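Local coordinates for dally-like protein (Drosophila melanogaster, PDB 3ODN) that is probably a cell-surface heparan sulfate proteoglycan of the glypican family, here its protein core, which has a region important for Hedgehog signaling, at residues Y159-E163 and N164-C168; G180-P183 and D184-V188. The protein carries 2 engineered substitutions. All coordinates share one frame; numbering follows the deposited sequence.

Interaction 1. Residues Y159-E163 and N164-C168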
loop_
_atom_site.group_PDB
_atom_site.type_symbol
_atom_site.label_atom_id
_atom_site.label_comp_id
_atom_site.label_asym_id
_atom_site.label_seq_id
_atom_site.Cartn_x
_atom_site.Cartn_y
_atom_site.Cartn_z
ATOM N N TYR A 159 45.924 -1.747 24.850
ATOM C CA TYR A 159 46.495 -2.687 23.882
ATOM C C TYR A 159 46.556 -2.088 22.469
ATOM O O TYR A 159 45.879 -1.095 22.186
ATOM C CB TYR A 159 45.693 -4.002 23.872
ATOM C CG TYR A 159 45.708 -4.751 25.186
ATOM C CD1 TYR A 159 44.676 -4.600 26.108
ATOM C CD2 TYR A 159 46.736 -5.639 25.494
ATOM C CE1 TYR A 159 44.687 -5.284 27.324
ATOM C CE2 TYR A 159 46.754 -6.332 26.703
ATOM C CZ TYR A 159 45.726 -6.155 27.615
ATOM O OH TYR A 159 45.742 -6.847 28.803
ATOM N N THR A 160 47.376 -2.687 21.591
ATOM C CA THR A 160 47.518 -2.249 20.201
ATOM C C THR A 160 47.080 -3.346 19.224
ATOM O O THR A 160 47.445 -4.516 19.393
ATOM C CB THR A 160 48.884 -1.576 19.940
ATOM O OG1 THR A 160 48.839 -0.902 18.679
ATOM C CG2 THR A 160 50.069 -2.555 19.993
ATOM N N PHE A 161 46.246 -2.968 18.237
ATOM C CA PHE A 161 45.677 -3.897 17.255
ATOM C C PHE A 161 45.818 -3.399 15.834
ATOM O O PHE A 161 45.314 -2.325 15.493
ATOM C CB PHE A 161 44.190 -4.189 17.533
ATOM C CG PHE A 161 43.725 -4.054 18.960
ATOM C CD1 PHE A 161 43.743 -5.145 19.818
ATOM C CD2 PHE A 161 43.248 -2.838 19.440
ATOM C CE1 PHE A 161 43.312 -5.017 21.139
ATOM C CE2 PHE A 161 42.812 -2.712 20.758
ATOM C CZ PHE A 161 42.843 -3.802 21.595
ATOM N N ASP A 162 46.465 -4.221 14.993
ATOM C CA ASP A 162 46.660 -3.978 13.566
ATOM C C ASP A 162 45.432 -4.480 12.788
ATOM O O ASP A 162 44.464 -4.941 13.403
ATOM C CB ASP A 162 47.963 -4.653 13.071
ATOM C CG ASP A 162 48.067 -6.153 13.310
ATOM O OD1 ASP A 162 47.806 -6.595 14.456
ATOM O OD2 ASP A 162 48.485 -6.880 12.373
ATOM N N GLU A 163 45.469 -4.372 11.446
ATOM C CA GLU A 163 44.407 -4.805 10.538
ATOM C C GLU A 163 44.085 -6.309 10.672
ATOM O O GLU A 163 42.909 -6.687 10.624
ATOM C CB GLU A 163 44.770 -4.454 9.082
ATOM C CG GLU A 163 43.550 -4.258 8.186
ATOM C CD GLU A 163 43.793 -4.120 6.692
ATOM O OE1 GLU A 163 44.829 -3.536 6.296
ATOM O OE2 GLU A 163 42.916 -4.564 5.915
ATOM N N ASN A 164 45.124 -7.152 10.839
ATOM C CA ASN A 164 44.983 -8.607 10.982
ATOM C C ASN A 164 44.274 -8.979 12.277
ATOM O O ASN A 164 43.459 -9.906 12.267
ATOM C CB ASN A 164 46.338 -9.319 10.886
ATOM C CG ASN A 164 47.094 -9.058 9.602
ATOM O OD1 ASN A 164 46.621 -9.354 8.495
ATOM N ND2 ASN A 164 48.303 -8.522 9.729
ATOM N N TYR A 165 44.560 -8.241 13.381
ATOM C CA TYR A 165 43.908 -8.491 14.670
ATOM C C TYR A 165 42.412 -8.144 14.612
ATOM O O TYR A 165 41.591 -8.998 14.942
ATOM C CB TYR A 165 44.600 -7.769 15.851
ATOM C CG TYR A 165 44.222 -8.360 17.197
ATOM C CD1 TYR A 165 45.024 -9.317 17.811
ATOM C CD2 TYR A 165 43.041 -7.992 17.838
ATOM C CE1 TYR A 165 44.673 -9.878 19.038
ATOM C CE2 TYR A 165 42.667 -8.563 19.053
ATOM C CZ TYR A 165 43.481 -9.511 19.646
ATOM O OH TYR A 165 43.123 -10.069 20.850
ATOM N N MET A 166 42.069 -6.914 14.167
ATOM C CA MET A 166 40.688 -6.434 14.071
ATOM C C MET A 166 39.778 -7.253 13.150
ATOM O O MET A 166 38.579 -7.320 13.409
ATOM C CB MET A 166 40.618 -4.923 13.797
ATOM C CG MET A 166 41.118 -4.053 14.972
ATOM S SD MET A 166 40.580 -4.533 16.652
ATOM C CE MET A 166 38.833 -4.119 16.587
ATOM N N ARG A 167 40.359 -7.929 12.128
ATOM C CA ARG A 167 39.643 -8.813 11.206
ATOM C C ARG A 167 39.167 -10.064 11.949
ATOM O O ARG A 167 38.060 -10.541 11.682
ATOM C CB ARG A 167 40.533 -9.204 10.017
ATOM C CG ARG A 167 40.259 -8.399 8.753
ATOM C CD ARG A 167 41.051 -8.907 7.559
ATOM N NE ARG A 167 42.305 -8.168 7.376
ATOM C CZ ARG A 167 43.516 -8.719 7.381
ATOM N NH1 ARG A 167 43.658 -10.029 7.548
ATOM N NH2 ARG A 167 44.595 -7.965 7.211
ATOM N N CYS A 168 39.998 -10.580 12.895
ATOM C CA CYS A 168 39.708 -11.752 13.742
ATOM C C CYS A 168 38.553 -11.425 14.697
ATOM O O CYS A 168 37.683 -12.264 14.937
ATOM C CB CYS A 168 40.962 -12.185 14.503
ATOM S SG CYS A 168 40.663 -13.379 15.842
#
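Asp162 sits at the N-cap of helix 163-176, and its backbone carbonyl takes the first turn in hand: Met166 N donates to Asp162 O at 3.2 Å, almost perfectly straight at 176° and in the carbonyl plane. Tyr165 N adds a weak bond to the same oxygen. The carboxylate folds back over the helix start because Asp162 CG stands between its own N and carbonyl carbon (chi1 57°). Its OD2 accepts from Asn164 ND2 at 3.1 Å, met nearly head-on, with the carboxylate and amide planes steeply inclined. The other end of that amide is used too: Asn164 OD1 receives Arg167 NH2 at 2.8 Å, from above the amide plane, and a weak second bond from NH1. One turn of backbone runs alongside, Arg167 N to Glu163 O at 3.2 Å, and this same carbonyl oxygen lies over one face of the guanidinium. Glu163 OE2 reaches Arg167 NE only as a long salt bridge of 3.9 Å. On the apolar side, Phe161 CD1 meets Tyr165 CD2 at 3.5 Å, the two rings inclined by 40°, while Met166 SD makes an oblique Met-aromatic contact with the Phe161 ring. The Tyr165 hydroxyl is satisfied by Gly320 O. Phe161 and Met166 lie against Phe152 and Thr153 of helix 136-155, Tyr165 packs on Val315 and Phe316 of helix 308-318, and the disulfide from Cys168 to Cys319 fastens the new helix to the chain just beyond helix 308-318.

Interaction 2. Residues G180-P183 and D184-V188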
loop_
_atom_site.group_PDB
_atom_site.type_symbol
_atom_site.label_atom_id
_atom_site.label_comp_id
_atom_site.label_asym_id
_atom_site.label_seq_id
_atom_site.Cartn_x
_atom_site.Cartn_y
_atom_site.Cartn_z
ATOM N N GLY A 180 24.453 -8.666 22.613
ATOM C CA GLY A 180 23.476 -9.693 22.940
ATOM C C GLY A 180 22.656 -10.090 21.735
ATOM O O GLY A 180 23.219 -10.356 20.669
ATOM N N ASP A 181 21.324 -10.143 21.904
ATOM C CA ASP A 181 20.397 -10.494 20.817
ATOM C C ASP A 181 19.748 -9.294 20.100
ATOM O O ASP A 181 18.876 -9.501 19.255
ATOM C CB ASP A 181 19.377 -11.556 21.249
ATOM C CG ASP A 181 19.594 -12.896 20.567
ATOM O OD1 ASP A 181 19.031 -13.101 19.468
ATOM O OD2 ASP A 181 20.323 -13.743 21.134
ATOM N N VAL A 182 20.215 -8.056 20.388
ATOM C CA VAL A 182 19.740 -6.821 19.747
ATOM C C VAL A 182 19.993 -6.793 18.227
ATOM O O VAL A 182 19.015 -6.668 17.486
ATOM C CB VAL A 182 20.185 -5.515 20.475
ATOM C CG1 VAL A 182 20.017 -4.272 19.595
ATOM C CG2 VAL A 182 19.442 -5.348 21.794
ATOM N N PRO A 183 21.247 -6.912 17.719
ATOM C CA PRO A 183 21.450 -6.875 16.261
ATOM C C PRO A 183 20.557 -7.811 15.463
ATOM O O PRO A 183 20.048 -7.423 14.413
ATOM C CB PRO A 183 22.913 -7.268 16.105
ATOM C CG PRO A 183 23.529 -6.887 17.359
ATOM C CD PRO A 183 22.536 -7.108 18.419
ATOM N N ASP A 184 20.357 -9.028 15.978
ATOM C CA ASP A 184 19.560 -10.068 15.345
ATOM C C ASP A 184 18.069 -9.692 15.332
ATOM O O ASP A 184 17.443 -9.753 14.273
ATOM C CB ASP A 184 19.823 -11.434 16.027
ATOM C CG ASP A 184 21.225 -11.648 16.619
ATOM O OD1 ASP A 184 22.196 -11.007 16.130
ATOM O OD2 ASP A 184 21.355 -12.474 17.555
ATOM N N LYS A 185 17.525 -9.261 16.496
ATOM C CA LYS A 185 16.119 -8.870 16.664
ATOM C C LYS A 185 15.778 -7.546 15.997
ATOM O O LYS A 185 14.726 -7.442 15.369
ATOM C CB LYS A 185 15.723 -8.838 18.156
ATOM C CG LYS A 185 15.398 -10.211 18.739
ATOM C CD LYS A 185 15.605 -10.248 20.248
ATOM C CE LYS A 185 15.592 -11.657 20.776
ATOM N NZ LYS A 185 16.028 -11.717 22.195
ATOM N N LEU A 186 16.654 -6.534 16.135
ATOM C CA LEU A 186 16.414 -5.186 15.592
ATOM C C LEU A 186 16.405 -5.116 14.073
ATOM O O LEU A 186 15.562 -4.431 13.502
ATOM C CB LEU A 186 17.417 -4.187 16.203
ATOM C CG LEU A 186 17.226 -2.702 15.911
ATOM C CD1 LEU A 186 15.822 -2.235 16.248
ATOM C CD2 LEU A 186 18.300 -1.858 16.620
ATOM N N SER A 187 17.335 -5.824 13.432
ATOM C CA SER A 187 17.507 -5.882 11.983
ATOM C C SER A 187 16.316 -6.493 11.287
ATOM O O SER A 187 15.967 -6.047 10.213
ATOM C CB SER A 187 18.785 -6.637 11.619
ATOM O OG SER A 187 18.660 -8.014 11.929
ATOM N N VAL A 188 15.700 -7.514 11.896
ATOM C CA VAL A 188 14.504 -8.181 11.392
ATOM C C VAL A 188 13.298 -7.225 11.553
ATOM O O VAL A 188 12.518 -7.096 10.608
ATOM C CB VAL A 188 14.333 -9.618 11.988
ATOM C CG1 VAL A 188 12.984 -10.237 11.639
ATOM C CG2 VAL A 188 15.465 -10.540 11.523
#
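Asp184 brings its carboxylate up to that of Asp181, OD2 to OD1 at 3.1 Å, the two planes nearly perpendicular. Two acceptors this close would repel each other, but Lys177 NZ forms salt bridges with OD2 of both aspartates and probably offsets their charge. Replacing Asp184 by alanine removes one of the two carboxylates that hold Lys177, and is likely to leave that ammonium with Asp181 as its remaining partner of the pair. Lys185 follows: its N donates to Asp181 O at 3.1 Å, and its extended side chain runs back past that residue, bringing NZ to 3.5 Å from Asp181 CB; the ammonium stays 4.3 Å from Asp181 OD1, beyond a salt bridge. Leu186 N then binds Val182 O at 2.7 Å, in line with the carbonyl bond, and Leu186 CD2 lies beside Val182 CG1, both side chains pointing the same way. Phe144 of helix 136-155 touches this pair as well as Pro183. At Ser187, chi1 of 69° sets OG between the backbone N and the carbonyl carbon, where it bonds Pro183 O at 2.9 Å, in the carbonyl plane; the same oxygen also accepts from Ser187 N at 3.3 Å, above that plane. This is the first turn of an alpha helix, with Asp181 at the N-cap position though its side chain caps nothing, proline in the second helical position and a serine hydroxyl bonded to the carbonyl four residues back.

In the fold
Along the chain, after the long helix 48-106 and two shorter ones, helix 136-155 leads into the loop that interaction 1 turns into helix 163-176. A short connection then leads to interaction 2, which starts the long helix 182-214. The two are in series, neither nesting nor crossing: each is a local contact at a helix start and closes no long loop. Their centres are 25 Å apart and their nearest atoms about 15 Å, so they do not touch. Both nevertheless lean on helix 136-155, interaction 1 near its C-terminal end and interaction 2 farther back. Beyond it, interaction 1 meets helix 308-318, while interaction 2 meets helix 293-306, within the all-helical glypican core.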